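Local atomic coordinates of ethylbenzene dehydrogenase alpha-subunit (Aromatoleum aromaticum, PDB entry 2IVF), a protein that belongs to the molybdopterin oxidoreductases and, as the alpha subunit of its complex, carries a molybdenum atom, the ligands MGD and MD1, and an iron/sulfur cluster. Residues 140-145 against 655-660; 161-166 against 683-688; 636-641 against 858-863. One frame throughout, in Å; residues are numbered along the deposited sequence.

Contact 1. Residues 140-145 against 655-660; sequences DERVKY and YYEKHE. With MD1 (phosphoric acid 4-(2-amino-4-oxo-3,4,5,6,-tetrahydro-pteridin-6-yl)-2-hydroxy-3,4-dimercapto-but-3-en-yl ester guanylate ester), chain N.
Beside the guanine end of the MD1 pocket, a buried salt bridge between Arg142 and Glu657 ties the loop that follows helix 134-137 to the loop leading into strand 659-661. The two side chains come from opposite directions and meet end-on, NH1 and NH2 of Arg142 each taking one carboxylate oxygen. Arg142 NH1 lies 2.8 Å from Glu657 OE2 with an almost straight N-H...O angle of 178°, and Arg142 NH2 donates over 2.8 Å to Glu657 OE1, which accepts with its syn lone pair. The carboxylate is turned 29° from the guanidinium plane, close to coplanar. Glu657 reaches across with an extended chain, whereas Arg142 bends at chi3 (74°) to present its paired nitrogens. Both ends have further partners: Arg142 NH1 also binds Leu137 O, and Glu657 OE1 accepts from Trp654 N, so the pair is fixed to the backbone on each side.

Next along the chain, Lys658 reaches the ligand with an extended chain, its NZ donating to MD1 O6 over 2.9 Å. The same ammonium meets Glu687 OE2 in a salt bridge and binds the carbonyls of Ala653 and Ala195. Tyr655 brings its hydroxyl OH to 2.8 Å from MD1 N7, placing two neighbouring acceptors of the base against residues of one short loop. Two bonds at one edge limit how the guanidinium can turn out of the carboxylate plane, and burial probably strengthens the attraction; the pair joins loop 140-145 to the loop that carries Tyr655 and Lys658, consistent with a part in positioning them.

Contact 2. Residues 161-166 against 683-688; sequences VSWDEA and ECREEW. With MD1 (phosphoric acid 4-(2-amino-4-oxo-3,4,5,6,-tetrahydro-pteridin-6-yl)-2-hydroxy-3,4-dimercapto-but-3-en-yl ester guanylate ester), chain N.
Trp163, in the first turn of helix 163-181, faces the irregular chain just before helix 687-704, and the nearest CA atoms are those of Trp163 and Glu683, 8.2 Å apart. The indole is held at its edge and over one face. At the edge, Trp163 NE1 donates to the carbonyl Glu683 O at 2.7 Å, the oxygen lying 12° from the ring plane and the donor in the carbonyl plane. Over the face runs Arg685, extended from CG to NE and sliding past the indole in the opposite direction. Its CD makes a CH-pi contact 3.4 Å from the centroid of the six-membered ring, while CZ stands 4.2 Å from that of the five-membered ring in a cation-pi contact; between them NE lies over the middle of the indole, 3.2 Å above its plane. The guanidinium stands steeply to the indole, 72° between planes, and Arg685 NH1 forms a salt bridge with Asp689. Glu683 OE1 receives two waters, one also donating to Val161 O and the other accepting from Trp163 N; OE2 forms a salt bridge with Arg160. Ser162 caps the helix, its OG accepting from Glu165 N. Beyond, Glu687 OE2 takes both MD1 N1 (2.7 Å) and MD1 N2 (3.0 Å), the donor pair of a guanine edge. The indole also packs on Leu650 and Pro651 of strand 648-651 and on Ala690 and Leu693 of helix 687-704, so the start of helix 163-181 is wedged between that helix and the sheet.

Contact 3. Residues 636-641 against 858-863; sequences ETRMSS and HLTNSH. With MD1 (phosphoric acid 4-(2-amino-4-oxo-3,4,5,6,-tetrahydro-pteridin-6-yl)-2-hydroxy-3,4-dimercapto-but-3-en-yl ester guanylate ester), chain N.
The loop leaving strand 631-636 passes a type I turn from His858 to Asn861 that leads into helix 862-865, with Arg638 and Thr860 nearest at 8.2 Å between their CA atoms. One bond joins the two: Arg638 NH1 donates to Thr860 OG1 at 3.0 Å, the hydroxyl oxygen lying only 3° out of the guanidinium plane. Arg638 CG lies opposite the backbone N (chi1 180°) and the chain bends at chi3 (79°), which carries the remaining N-H groups to the ribose. There NE donates to MD1 O2' at 2.8 Å and NH2 to MD1 O3' at 2.7 Å, so three nitrogens of one guanidinium are engaged along its edge; NH2 also forms a salt bridge with Asp922. Glu636 receives the same two hydroxyls, MD1 O2' on OE1 and MD1 O3' on OE2, the latter at 2.6 Å. Its OE1 further accepts from Arg638 N, met from above the carboxylate plane, which ties the acceptor to the loop that supplies the arginine. Thr637 CG2 approaches the guanine, 3.2 Å from MD1 N1. Thr860 is itself fixed from outside, its O accepting from His99 of the beta-subunit. Glu636 closes a strand paired with 648-651 in the mixed sheet, while Asn861 N-caps helix 862-865 beside helix 134-137; the contact therefore spans the two sequence families and lies against the beta-subunit.

How the contacts relate
A segment of each contact carries residues that bind MD1, at the base in contacts 1 and 2 and chiefly at the ribose in contact 3, but only Arg638 of contact 3 both crosses its contact and binds the ligand. Contacts 1 and 3 are buried, resting on charged and polar bonds, whereas contact 2 is partly buried and mixes indole packing with water bridges. Lys144 O of contact 1 lies 2.7 Å from Glu683 N of contact 2, a probable hydrogen bond. Glu141 of loop 140-145 hydrogen-bonds Asn861 of contact 3, so this loop borders both other contacts. Contacts 2 and 3 do not touch; about 5 Å separates their nearest atoms.

Contact 1. Residues 140-145 against 655-660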
# COMPACT_ATOMS: atom_id res chain seq x y z
N ASP A 140 5.80 -1.54 18.15
CA ASP A 140 5.19 -1.08 19.37
C ASP A 140 3.69 -0.89 19.26
O ASP A 140 3.05 -0.47 20.21
CB ASP A 140 5.81 0.24 19.79
CG ASP A 140 7.21 0.05 20.35
OD1 ASP A 140 7.50 -1.01 20.91
OD2 ASP A 140 8.01 0.99 20.23
N GLU A 141 3.14 -1.16 18.08
CA GLU A 141 1.68 -1.14 17.94
C GLU A 141 1.04 -2.38 18.51
O GLU A 141 -0.17 -2.44 18.62
CB GLU A 141 1.28 -1.01 16.49
CG GLU A 141 1.74 -2.19 15.59
CD GLU A 141 2.99 -1.87 14.80
OE1 GLU A 141 4.03 -1.51 15.43
OE2 GLU A 141 2.93 -2.00 13.53
N ARG A 142 1.84 -3.39 18.86
CA ARG A 142 1.24 -4.66 19.25
C ARG A 142 0.73 -4.71 20.67
O ARG A 142 1.39 -4.23 21.58
CB ARG A 142 2.23 -5.79 19.09
CG ARG A 142 2.61 -6.04 17.70
CD ARG A 142 3.30 -7.39 17.61
NE ARG A 142 2.34 -8.47 17.73
CZ ARG A 142 2.58 -9.74 17.41
NH1 ARG A 142 3.75 -10.09 16.93
NH2 ARG A 142 1.62 -10.66 17.55
N VAL A 143 -0.43 -5.32 20.83
CA VAL A 143 -0.93 -5.72 22.12
C VAL A 143 -0.58 -7.21 22.32
O VAL A 143 -0.84 -8.06 21.46
CB VAL A 143 -2.38 -5.36 22.24
CG1 VAL A 143 -2.50 -3.86 22.10
CG2 VAL A 143 -3.22 -6.00 21.17
N LYS A 144 0.10 -7.47 23.42
CA LYS A 144 0.69 -8.77 23.71
C LYS A 144 0.12 -9.41 24.97
O LYS A 144 0.36 -10.60 25.22
CB LYS A 144 2.23 -8.63 23.82
CG LYS A 144 2.92 -8.43 22.46
CD LYS A 144 4.49 -8.30 22.54
CE LYS A 144 5.00 -7.49 23.70
NZ LYS A 144 6.51 -7.36 23.70
N TYR A 145 -0.65 -8.64 25.74
CA TYR A 145 -1.24 -9.14 26.96
C TYR A 145 -2.65 -8.64 27.06
O TYR A 145 -2.95 -7.54 26.57
CB TYR A 145 -0.47 -8.70 28.21
CG TYR A 145 0.93 -9.20 28.20
CD1 TYR A 145 1.24 -10.46 28.64
CD2 TYR A 145 1.96 -8.43 27.69
CE1 TYR A 145 2.51 -10.96 28.57
CE2 TYR A 145 3.26 -8.92 27.61
CZ TYR A 145 3.52 -10.18 28.06
OH TYR A 145 4.79 -10.68 28.03
N TYR A 655 0.18 -12.51 11.54
CA TYR A 655 0.57 -13.31 10.37
C TYR A 655 1.94 -13.91 10.65
O TYR A 655 2.81 -13.27 11.27
CB TYR A 655 0.56 -12.52 9.05
CG TYR A 655 -0.60 -11.55 8.96
CD1 TYR A 655 -1.85 -11.85 9.54
CD2 TYR A 655 -0.45 -10.32 8.35
CE1 TYR A 655 -2.88 -10.95 9.48
CE2 TYR A 655 -1.47 -9.43 8.29
CZ TYR A 655 -2.66 -9.73 8.86
OH TYR A 655 -3.61 -8.81 8.81
N TYR A 656 2.10 -15.15 10.21
CA TYR A 656 3.33 -15.95 10.42
C TYR A 656 3.39 -16.59 11.79
O TYR A 656 4.30 -17.39 12.07
CB TYR A 656 4.63 -15.18 10.28
CG TYR A 656 4.88 -14.31 9.07
CD1 TYR A 656 4.13 -14.43 7.89
CD2 TYR A 656 5.91 -13.37 9.11
CE1 TYR A 656 4.37 -13.60 6.80
CE2 TYR A 656 6.17 -12.54 8.06
CZ TYR A 656 5.41 -12.67 6.87
OH TYR A 656 5.68 -11.86 5.81
N GLU A 657 2.43 -16.27 12.65
CA GLU A 657 2.46 -16.71 14.06
C GLU A 657 1.33 -17.69 14.38
O GLU A 657 1.13 -18.08 15.54
CB GLU A 657 2.32 -15.53 14.99
CG GLU A 657 3.48 -14.53 14.93
CD GLU A 657 3.29 -13.35 15.86
OE1 GLU A 657 2.14 -13.08 16.23
OE2 GLU A 657 4.30 -12.70 16.22
N LYS A 658 0.60 -18.07 13.33
CA LYS A 658 -0.52 -18.99 13.41
C LYS A 658 -0.78 -19.58 12.04
O LYS A 658 -0.62 -18.93 11.01
CB LYS A 658 -1.77 -18.29 13.91
CG LYS A 658 -2.28 -17.21 12.98
CD LYS A 658 -3.30 -16.28 13.74
CE LYS A 658 -3.66 -15.16 12.79
NZ LYS A 658 -4.44 -14.08 13.45
N HIS A 659 -1.17 -20.85 12.02
CA HIS A 659 -1.46 -21.49 10.71
C HIS A 659 -2.70 -20.84 10.12
O HIS A 659 -3.68 -20.55 10.84
CB HIS A 659 -1.72 -22.96 10.87
CG HIS A 659 -0.62 -23.71 11.53
ND1 HIS A 659 -0.52 -23.80 12.91
CD2 HIS A 659 0.42 -24.41 11.02
CE1 HIS A 659 0.55 -24.52 13.21
NE2 HIS A 659 1.12 -24.92 12.09
N GLU A 660 -2.64 -20.59 8.81
CA GLU A 660 -3.77 -20.01 8.09
C GLU A 660 -3.68 -20.29 6.61
O GLU A 660 -2.73 -20.91 6.13
CB GLU A 660 -3.80 -18.48 8.32
CG GLU A 660 -4.79 -18.00 9.36
CD GLU A 660 -6.23 -18.15 8.90
OE1 GLU A 660 -6.44 -18.55 7.74
OE2 GLU A 660 -7.15 -17.87 9.70
PB MD1 N . -11.71 -2.53 8.87
O3B MD1 N . -10.16 -2.22 8.86
O1B MD1 N . -11.88 -3.97 8.56
O2B MD1 N . -12.42 -1.87 9.99
O3A MD1 N . -12.19 -1.73 7.58
C10 MD1 N . -12.23 -2.33 6.27
C11 MD1 N . -12.57 -1.16 5.35
O11 MD1 N . -11.29 -0.45 5.21
C12 MD1 N . -12.98 -1.66 3.99
S12 MD1 N . -12.66 -3.27 3.49
C13 MD1 N . -13.57 -0.83 3.08
S13 MD1 N . -14.00 -1.35 1.53
C14 MD1 N . -13.91 0.58 3.38
N15 MD1 N . -13.31 1.61 2.60
C16 MD1 N . -13.48 2.93 2.91
C15 MD1 N . -12.97 3.86 2.02
O14 MD1 N . -12.38 3.51 0.97
N17 MD1 N . -13.10 5.15 2.42
C17 MD1 N . -13.76 5.50 3.60
N16 MD1 N . -13.85 6.80 3.87
N18 MD1 N . -14.29 4.57 4.41
C20 MD1 N . -14.16 3.30 4.07
N8 MD1 N . -14.74 2.36 4.86
C7 MD1 N . -14.62 0.94 4.66
PA MD1 N . -9.11 -1.82 10.00
O1A MD1 N . -7.78 -2.25 9.47
O2A MD1 N . -9.29 -0.38 10.30
O5' MD1 N . -9.49 -2.66 11.28
C5' MD1 N . -9.22 -4.06 11.23
C4' MD1 N . -8.48 -4.47 12.43
O4' MD1 N . -8.13 -5.82 12.17
C1' MD1 N . -6.91 -6.02 12.89
N9 MD1 N . -6.13 -7.19 12.46
C4 MD1 N . -6.07 -8.31 13.16
N3 MD1 N . -6.68 -8.64 14.32
C2 MD1 N . -6.50 -9.85 14.86
N2 MD1 N . -7.12 -10.19 16.02
N1 MD1 N . -5.61 -10.70 14.24
C6 MD1 N . -4.96 -10.43 13.06
O6 MD1 N . -4.24 -11.30 12.55
C5 MD1 N . -5.20 -9.18 12.48
N7 MD1 N . -4.76 -8.55 11.40
C8 MD1 N . -5.34 -7.34 11.39
C2' MD1 N . -6.10 -4.75 12.64
O2' MD1 N . -5.11 -4.48 13.65
C3' MD1 N . -7.18 -3.66 12.52
O3' MD1 N . -7.21 -2.80 13.69

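Contact 2. Residues 161-166 against 683-688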
# COMPACT_ATOMS: atom_id res chain seq x y z
N VAL A 161 -4.27 -7.87 32.62
CA VAL A 161 -4.95 -8.89 33.42
C VAL A 161 -4.72 -10.24 32.75
O VAL A 161 -4.20 -10.27 31.64
CB VAL A 161 -6.46 -8.61 33.47
CG1 VAL A 161 -6.71 -7.24 34.10
CG2 VAL A 161 -7.03 -8.67 32.06
N SER A 162 -5.15 -11.32 33.40
CA SER A 162 -5.00 -12.64 32.86
C SER A 162 -6.08 -12.87 31.83
O SER A 162 -7.14 -12.23 31.86
CB SER A 162 -5.10 -13.72 33.91
OG SER A 162 -6.39 -13.75 34.52
N TRP A 163 -5.82 -13.81 30.93
CA TRP A 163 -6.85 -14.27 30.01
C TRP A 163 -8.07 -14.76 30.80
O TRP A 163 -9.21 -14.59 30.42
CB TRP A 163 -6.34 -15.40 29.13
CG TRP A 163 -5.71 -14.96 27.92
CD1 TRP A 163 -4.39 -14.77 27.71
CD2 TRP A 163 -6.37 -14.64 26.71
NE1 TRP A 163 -4.18 -14.32 26.42
CE2 TRP A 163 -5.39 -14.26 25.78
CE3 TRP A 163 -7.71 -14.65 26.31
CZ2 TRP A 163 -5.69 -13.89 24.48
CZ3 TRP A 163 -8.02 -14.30 25.02
CH2 TRP A 163 -7.02 -13.91 24.11
N ASP A 164 -7.82 -15.38 31.92
CA ASP A 164 -8.90 -15.87 32.74
C ASP A 164 -9.83 -14.76 33.21
O ASP A 164 -11.05 -14.88 33.13
CB ASP A 164 -8.31 -16.56 33.95
CG ASP A 164 -9.25 -17.53 34.54
OD1 ASP A 164 -9.39 -18.61 33.93
OD2 ASP A 164 -9.84 -17.19 35.60
N GLU A 165 -9.25 -13.69 33.71
CA GLU A 165 -10.05 -12.55 34.17
C GLU A 165 -10.79 -11.92 33.01
O GLU A 165 -12.01 -11.68 33.10
CB GLU A 165 -9.16 -11.50 34.84
CG GLU A 165 -9.86 -10.14 35.04
CD GLU A 165 -9.20 -9.23 36.05
OE1 GLU A 165 -8.16 -9.60 36.61
OE2 GLU A 165 -9.75 -8.16 36.31
N ALA A 166 -10.06 -11.68 31.91
CA ALA A 166 -10.58 -10.98 30.71
C ALA A 166 -11.70 -11.77 30.02
O ALA A 166 -12.80 -11.26 29.80
CB ALA A 166 -9.44 -10.67 29.76
N GLU A 683 1.26 -13.13 25.56
CA GLU A 683 0.15 -14.07 25.73
C GLU A 683 -0.83 -13.98 24.57
O GLU A 683 -2.05 -14.18 24.74
CB GLU A 683 -0.54 -13.84 27.08
CG GLU A 683 0.41 -14.10 28.25
CD GLU A 683 -0.20 -13.70 29.58
OE1 GLU A 683 -1.38 -13.31 29.62
OE2 GLU A 683 0.52 -13.77 30.60
N CYS A 684 -0.28 -13.66 23.40
CA CYS A 684 -1.05 -13.66 22.16
C CYS A 684 -1.64 -15.03 21.86
O CYS A 684 -0.95 -16.02 21.89
CB CYS A 684 -0.17 -13.23 21.00
SG CYS A 684 0.21 -11.47 21.07
N ARG A 685 -2.93 -15.07 21.56
CA ARG A 685 -3.60 -16.32 21.23
C ARG A 685 -4.17 -16.28 19.81
O ARG A 685 -4.40 -15.20 19.25
CB ARG A 685 -4.77 -16.54 22.18
CG ARG A 685 -4.38 -16.96 23.57
CD ARG A 685 -5.57 -17.35 24.35
NE ARG A 685 -5.23 -17.57 25.75
CZ ARG A 685 -5.25 -18.75 26.35
NH1 ARG A 685 -5.58 -19.86 25.69
NH2 ARG A 685 -4.91 -18.82 27.62
N GLU A 686 -4.35 -17.45 19.21
CA GLU A 686 -5.10 -17.53 17.96
C GLU A 686 -6.53 -17.19 18.29
O GLU A 686 -7.03 -17.50 19.37
CB GLU A 686 -5.04 -18.93 17.35
CG GLU A 686 -3.62 -19.41 17.13
CD GLU A 686 -3.45 -20.84 16.73
OE1 GLU A 686 -4.26 -21.74 17.14
OE2 GLU A 686 -2.40 -21.06 16.05
N GLU A 687 -7.23 -16.60 17.33
CA GLU A 687 -8.58 -16.09 17.60
C GLU A 687 -9.56 -17.22 17.88
O GLU A 687 -10.43 -17.10 18.77
CB GLU A 687 -9.08 -15.24 16.41
CG GLU A 687 -8.37 -13.87 16.20
CD GLU A 687 -7.05 -14.00 15.53
OE1 GLU A 687 -6.73 -15.10 15.04
OE2 GLU A 687 -6.31 -13.00 15.46
N TRP A 688 -9.43 -18.32 17.16
CA TRP A 688 -10.28 -19.51 17.42
C TRP A 688 -10.17 -19.95 18.88
O TRP A 688 -11.18 -20.22 19.54
CB TRP A 688 -9.90 -20.67 16.48
CG TRP A 688 -10.77 -21.84 16.63
CD1 TRP A 688 -10.66 -22.86 17.55
CD2 TRP A 688 -11.89 -22.16 15.81
NE1 TRP A 688 -11.69 -23.75 17.37
CE2 TRP A 688 -12.43 -23.36 16.29
CE3 TRP A 688 -12.49 -21.55 14.70
CZ2 TRP A 688 -13.58 -23.94 15.74
CZ3 TRP A 688 -13.60 -22.16 14.13
CH2 TRP A 688 -14.13 -23.33 14.65
PB MD1 N . -11.71 -2.53 8.87
O3B MD1 N . -10.16 -2.22 8.86
O1B MD1 N . -11.88 -3.97 8.56
O2B MD1 N . -12.42 -1.87 9.99
O3A MD1 N . -12.19 -1.73 7.58
C10 MD1 N . -12.23 -2.33 6.27
C11 MD1 N . -12.57 -1.16 5.35
O11 MD1 N . -11.29 -0.45 5.21
C12 MD1 N . -12.98 -1.66 3.99
S12 MD1 N . -12.66 -3.27 3.49
C13 MD1 N . -13.57 -0.83 3.08
S13 MD1 N . -14.00 -1.35 1.53
C14 MD1 N . -13.91 0.58 3.38
N15 MD1 N . -13.31 1.61 2.60
C16 MD1 N . -13.48 2.93 2.91
C15 MD1 N . -12.97 3.86 2.02
O14 MD1 N . -12.38 3.51 0.97
N17 MD1 N . -13.10 5.15 2.42
C17 MD1 N . -13.76 5.50 3.60
N16 MD1 N . -13.85 6.80 3.87
N18 MD1 N . -14.29 4.57 4.41
C20 MD1 N . -14.16 3.30 4.07
N8 MD1 N . -14.74 2.36 4.86
C7 MD1 N . -14.62 0.94 4.66
PA MD1 N . -9.11 -1.82 10.00
O1A MD1 N . -7.78 -2.25 9.47
O2A MD1 N . -9.29 -0.38 10.30
O5' MD1 N . -9.49 -2.66 11.28
C5' MD1 N . -9.22 -4.06 11.23
C4' MD1 N . -8.48 -4.47 12.43
O4' MD1 N . -8.13 -5.82 12.17
C1' MD1 N . -6.91 -6.02 12.89
N9 MD1 N . -6.13 -7.19 12.46
C4 MD1 N . -6.07 -8.31 13.16
N3 MD1 N . -6.68 -8.64 14.32
C2 MD1 N . -6.50 -9.85 14.86
N2 MD1 N . -7.12 -10.19 16.02
N1 MD1 N . -5.61 -10.70 14.24
C6 MD1 N . -4.96 -10.43 13.06
O6 MD1 N . -4.24 -11.30 12.55
C5 MD1 N . -5.20 -9.18 12.48
N7 MD1 N . -4.76 -8.55 11.40
C8 MD1 N . -5.34 -7.34 11.39
C2' MD1 N . -6.10 -4.75 12.64
O2' MD1 N . -5.11 -4.48 13.65
C3' MD1 N . -7.18 -3.66 12.52
O3' MD1 N . -7.21 -2.80 13.69
O HOH W 1 -1.58 -11.32 31.65
O HOH W 2 -3.17 -15.06 31.15

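Contact 3. Residues 636-641 against 858-863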
# COMPACT_ATOMS: atom_id res chain seq x y z
N GLU A 636 -7.57 -8.28 19.16
CA GLU A 636 -6.66 -7.49 18.36
C GLU A 636 -5.22 -7.91 18.45
O GLU A 636 -4.74 -8.45 19.46
CB GLU A 636 -6.78 -6.01 18.79
CG GLU A 636 -7.66 -5.14 17.91
CD GLU A 636 -7.16 -4.89 16.52
OE1 GLU A 636 -6.06 -5.36 16.10
OE2 GLU A 636 -7.91 -4.18 15.81
N THR A 637 -4.51 -7.64 17.37
CA THR A 637 -3.07 -7.71 17.35
C THR A 637 -2.48 -6.34 17.61
O THR A 637 -1.31 -6.22 17.99
CB THR A 637 -2.58 -8.15 15.97
OG1 THR A 637 -3.17 -7.30 14.99
CG2 THR A 637 -2.99 -9.59 15.71
N ARG A 638 -3.30 -5.32 17.43
CA ARG A 638 -2.82 -3.97 17.31
C ARG A 638 -3.75 -3.03 18.10
O ARG A 638 -4.96 -3.28 18.24
CB ARG A 638 -2.80 -3.67 15.80
CG ARG A 638 -2.34 -2.33 15.34
CD ARG A 638 -2.66 -2.15 13.83
NE ARG A 638 -4.07 -1.83 13.71
CZ ARG A 638 -4.56 -0.59 13.74
NH1 ARG A 638 -3.78 0.48 13.87
NH2 ARG A 638 -5.85 -0.43 13.68
N MET A 639 -3.19 -1.95 18.64
CA MET A 639 -3.99 -0.98 19.37
C MET A 639 -4.65 -0.03 18.37
O MET A 639 -4.13 1.05 18.05
CB MET A 639 -3.21 -0.24 20.44
CG MET A 639 -4.10 0.66 21.25
SD MET A 639 -5.33 -0.24 22.22
CE MET A 639 -4.37 -0.87 23.58
N SER A 640 -5.78 -0.49 17.84
CA SER A 640 -6.57 0.30 16.90
C SER A 640 -7.23 1.43 17.63
O SER A 640 -7.35 1.41 18.83
CB SER A 640 -7.65 -0.57 16.23
OG SER A 640 -8.66 -0.93 17.13
N SER A 641 -7.68 2.43 16.87
CA SER A 641 -8.39 3.53 17.44
C SER A 641 -9.64 3.05 18.14
O SER A 641 -10.00 3.58 19.21
CB SER A 641 -8.73 4.57 16.37
OG SER A 641 -9.58 4.03 15.41
N HIS A 858 -1.01 -1.57 8.97
CA HIS A 858 0.34 -1.00 8.92
C HIS A 858 0.36 0.51 9.17
O HIS A 858 1.45 1.18 9.08
CB HIS A 858 0.97 -1.27 7.56
CG HIS A 858 0.78 -2.66 7.07
ND1 HIS A 858 -0.34 -3.05 6.38
CD2 HIS A 858 1.55 -3.76 7.20
CE1 HIS A 858 -0.26 -4.34 6.10
NE2 HIS A 858 0.91 -4.79 6.55
N LEU A 859 -0.80 1.07 9.49
CA LEU A 859 -0.90 2.51 9.71
C LEU A 859 -0.28 2.95 11.02
O LEU A 859 -0.02 4.15 11.25
CB LEU A 859 -2.35 2.99 9.58
CG LEU A 859 -2.92 3.06 8.18
CD1 LEU A 859 -4.38 3.65 8.21
CD2 LEU A 859 -1.96 3.82 7.19
N THR A 860 -0.07 1.99 11.90
CA THR A 860 0.61 2.25 13.14
C THR A 860 1.98 1.57 13.17
O THR A 860 2.56 1.35 14.24
CB THR A 860 -0.28 1.89 14.38
OG1 THR A 860 -0.81 0.56 14.24
CG2 THR A 860 -1.38 2.94 14.56
N ASN A 861 2.52 1.27 11.99
CA ASN A 861 3.83 0.66 11.89
C ASN A 861 4.88 1.69 11.63
O ASN A 861 4.83 2.38 10.62
CB ASN A 861 3.90 -0.39 10.79
CG ASN A 861 5.14 -1.16 10.87
OD1 ASN A 861 6.04 -1.03 10.02
ND2 ASN A 861 5.26 -1.95 11.93
N SER A 862 5.84 1.79 12.52
CA SER A 862 6.89 2.79 12.33
C SER A 862 7.61 2.64 10.98
O SER A 862 7.77 3.61 10.25
CB SER A 862 7.91 2.71 13.44
OG SER A 862 7.33 3.18 14.64
N HIS A 863 8.09 1.43 10.71
CA HIS A 863 8.88 1.15 9.51
C HIS A 863 8.17 1.56 8.23
O HIS A 863 8.75 2.26 7.35
CB HIS A 863 9.24 -0.33 9.49
CG HIS A 863 10.15 -0.73 8.38
ND1 HIS A 863 11.51 -0.78 8.52
CD2 HIS A 863 9.89 -1.12 7.11
CE1 HIS A 863 12.06 -1.19 7.39
NE2 HIS A 863 11.10 -1.41 6.52
PB MD1 N . -11.71 -2.53 8.87
O3B MD1 N . -10.16 -2.22 8.86
O1B MD1 N . -11.88 -3.97 8.56
O2B MD1 N . -12.42 -1.87 9.99
O3A MD1 N . -12.19 -1.73 7.58
C10 MD1 N . -12.23 -2.33 6.27
C11 MD1 N . -12.57 -1.16 5.35
O11 MD1 N . -11.29 -0.45 5.21
C12 MD1 N . -12.98 -1.66 3.99
S12 MD1 N . -12.66 -3.27 3.49
C13 MD1 N . -13.57 -0.83 3.08
S13 MD1 N . -14.00 -1.35 1.53
C14 MD1 N . -13.91 0.58 3.38
N15 MD1 N . -13.31 1.61 2.60
C16 MD1 N . -13.48 2.93 2.91
C15 MD1 N . -12.97 3.86 2.02
O14 MD1 N . -12.38 3.51 0.97
N17 MD1 N . -13.10 5.15 2.42
C17 MD1 N . -13.76 5.50 3.60
N16 MD1 N . -13.85 6.80 3.87
N18 MD1 N . -14.29 4.57 4.41
C20 MD1 N . -14.16 3.30 4.07
N8 MD1 N . -14.74 2.36 4.86
C7 MD1 N . -14.62 0.94 4.66
PA MD1 N . -9.11 -1.82 10.00
O1A MD1 N . -7.78 -2.25 9.47
O2A MD1 N . -9.29 -0.38 10.30
O5' MD1 N . -9.49 -2.66 11.28
C5' MD1 N . -9.22 -4.06 11.23
C4' MD1 N . -8.48 -4.47 12.43
O4' MD1 N . -8.13 -5.82 12.17
C1' MD1 N . -6.91 -6.02 12.89
N9 MD1 N . -6.13 -7.19 12.46
C4 MD1 N . -6.07 -8.31 13.16
N3 MD1 N . -6.68 -8.64 14.32
C2 MD1 N . -6.50 -9.85 14.86
N2 MD1 N . -7.12 -10.19 16.02
N1 MD1 N . -5.61 -10.70 14.24
C6 MD1 N . -4.96 -10.43 13.06
O6 MD1 N . -4.24 -11.30 12.55
C5 MD1 N . -5.20 -9.18 12.48
N7 MD1 N . -4.76 -8.55 11.40
C8 MD1 N . -5.34 -7.34 11.39
C2' MD1 N . -6.10 -4.75 12.64
O2' MD1 N . -5.11 -4.48 13.65
C3' MD1 N . -7.18 -3.66 12.52
O3' MD1 N . -7.21 -2.80 13.69